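Local structure of uncharacterized protein (6R1J) at residues Pro27-Asn32 with Gln121-Glu126. The protein is AhlC, one of three components of an alpha-pore-forming toxin of Aeromonas hydrophila, and probably acts with the others to form membrane pores. The protein carries 3 engineered substitutions. Residues are numbered along the deposited sequence; the frame is centred on the assembly and turned at random.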
loop_
_atom_site.group_PDB
_atom_site.type_symbol
_atom_site.label_atom_id
_atom_site.label_comp_id
_atom_site.label_asym_id
_atom_site.label_seq_id
_atom_site.Cartn_x
_atom_site.Cartn_y
_atom_site.Cartn_z
ATOM N N PRO A 27 10.340 12.050 13.747
ATOM C CA PRO A 27 10.308 11.977 15.201
ATOM C C PRO A 27 11.253 10.953 15.821
ATOM O O PRO A 27 11.863 10.133 15.110
ATOM C CB PRO A 27 8.861 11.589 15.526
ATOM C CG PRO A 27 8.345 10.934 14.258
ATOM C CD PRO A 27 9.071 11.622 13.127
ATOM N N GLN A 28 11.300 10.998 17.153
ATOM C CA GLN A 28 12.244 10.213 17.974
ATOM C C GLN A 28 12.199 8.727 17.562
ATOM O O GLN A 28 13.279 8.144 17.433
ATOM C CB GLN A 28 11.943 10.340 19.468
ATOM C CG GLN A 28 12.937 9.563 20.316
ATOM C CD GLN A 28 14.314 10.177 20.261
ATOM O OE1 GLN A 28 14.458 11.393 20.433
ATOM N NE2 GLN A 28 15.339 9.359 20.036
ATOM N N ASN A 29 11.021 8.121 17.382
ATOM C CA ASN A 29 10.961 6.671 17.038
ATOM C C ASN A 29 11.698 6.385 15.717
ATOM O O ASN A 29 12.237 5.258 15.633
ATOM C CB ASN A 29 9.545 6.102 17.030
ATOM C CG ASN A 29 8.900 6.136 18.401
ATOM O OD1 ASN A 29 9.235 5.351 19.278
ATOM N ND2 ASN A 29 7.964 7.032 18.568
ATOM N N ALA A 30 11.699 7.307 14.747
ATOM C CA ALA A 30 12.416 7.180 13.454
ATOM C C ALA A 30 13.920 7.256 13.720
ATOM O O ALA A 30 14.695 6.438 13.203
ATOM C CB ALA A 30 11.974 8.245 12.507
ATOM N N VAL A 31 14.335 8.193 14.567
ATOM C CA VAL A 31 15.758 8.301 14.973
ATOM C C VAL A 31 16.170 7.032 15.728
ATOM O O VAL A 31 17.308 6.588 15.530
ATOM C CB VAL A 31 16.022 9.585 15.781
ATOM C CG1 VAL A 31 17.470 9.644 16.217
ATOM C CG2 VAL A 31 15.691 10.806 14.960
ATOM N N ASN A 32 15.308 6.446 16.558
ATOM C CA ASN A 32 15.586 5.168 17.243
ATOM C C ASN A 32 15.961 4.083 16.217
ATOM O O ASN A 32 16.965 3.408 16.405
ATOM C CB ASN A 32 14.402 4.689 18.060
ATOM C CG ASN A 32 14.112 5.546 19.283
ATOM O OD1 ASN A 32 14.853 6.485 19.586
ATOM N ND2 ASN A 32 12.998 5.257 19.932
ATOM N N GLN A 121 3.516 4.194 13.495
ATOM C CA GLN A 121 2.157 3.960 12.942
ATOM C C GLN A 121 1.108 4.696 13.787
ATOM O O GLN A 121 0.260 5.337 13.197
ATOM C CB GLN A 121 1.902 2.472 12.863
ATOM C CG GLN A 121 2.672 1.833 11.716
ATOM C CD GLN A 121 2.293 0.384 11.637
ATOM O OE1 GLN A 121 3.050 -0.506 12.020
ATOM N NE2 GLN A 121 1.044 0.164 11.261
ATOM N N ARG A 122 1.212 4.649 15.120
ATOM C CA ARG A 122 0.271 5.375 16.018
ATOM C C ARG A 122 0.377 6.857 15.700
ATOM O O ARG A 122 -0.642 7.505 15.541
ATOM C CB ARG A 122 0.553 5.150 17.505
ATOM C CG ARG A 122 0.409 3.721 17.984
ATOM C CD ARG A 122 0.529 3.652 19.510
ATOM N NE ARG A 122 0.302 2.296 19.953
ATOM C CZ ARG A 122 1.240 1.430 20.253
ATOM N NH1 ARG A 122 2.531 1.761 20.194
ATOM N NH2 ARG A 122 0.877 0.217 20.617
ATOM N N ILE A 123 1.591 7.350 15.510
ATOM C CA ILE A 123 1.842 8.768 15.174
ATOM C C ILE A 123 1.198 9.109 13.817
ATOM O O ILE A 123 0.608 10.197 13.719
ATOM C CB ILE A 123 3.348 9.060 15.247
ATOM C CG1 ILE A 123 3.810 9.020 16.710
ATOM C CG2 ILE A 123 3.677 10.391 14.610
ATOM C CD1 ILE A 123 5.303 9.187 16.902
ATOM N N GLY A 124 1.297 8.215 12.823
ATOM C CA GLY A 124 0.710 8.460 11.488
ATOM C C GLY A 124 -0.808 8.572 11.585
ATOM O O GLY A 124 -1.381 9.432 10.949
ATOM N N VAL A 125 -1.439 7.770 12.431
ATOM C CA VAL A 125 -2.915 7.818 12.609
ATOM C C VAL A 125 -3.263 9.149 13.282
ATOM O O VAL A 125 -4.223 9.779 12.854
ATOM C CB VAL A 125 -3.442 6.596 13.373
ATOM C CG1 VAL A 125 -4.945 6.690 13.556
ATOM C CG2 VAL A 125 -3.065 5.290 12.686
ATOM N N GLU A 126 -2.444 9.651 14.204
ATOM C CA GLU A 126 -2.756 10.937 14.892
ATOM C C GLU A 126 -2.588 12.093 13.890
ATOM O O GLU A 126 -3.400 13.036 13.945
ATOM C CB GLU A 126 -2.034 10.997 16.248
ATOM C CG GLU A 126 -2.504 9.919 17.236
ATOM C CD GLU A 126 -4.014 9.745 17.422
ATOM O OE1 GLU A 126 -4.736 10.766 17.363
ATOM O OE2 GLU A 126 -4.484 8.572 17.624
#
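The puckered pyrrolidine ring of Pro27 and the flat carboxamide of Asn29 are both met by one methyl, CD1 of Ile123, which approaches close to the plane of each group, not over a face. It lies beyond the CB-CG edge of the proline ring, 4.4 Å from CG, and touches the outer end of the Asn29 amide. Ile123 spans the gap because CD1 continues outward from its helix, with chi2 extended at 175°; a slender apolar branch suits this sparse contact of 98 Å², which has no hydrogen bond between the segments. Pro27 suits the N-cap: it needs no amide hydrogen there, and its O accepts the bond from Val31 N. Asn29, partly exposed, suits a polar amide. The Asn32 amide, one turn after Gln28, is held at both ends: OD1 accepts a nearly straight bond from Gln28 NE2 (2.9 Å), and ND2 bonds to Asp116. In this elongated, almost wholly helical bundle, the contact is a small surface part of where the start of helix 28-70 lies against the middle of helix 78-157, Leu120 and Ala119 adding to it. Gln197 of helix 163-236 touches both Pro27 and Ile123, and reciprocal Arg122-Glu126 salt bridges join helix 78-157 to a second subunit.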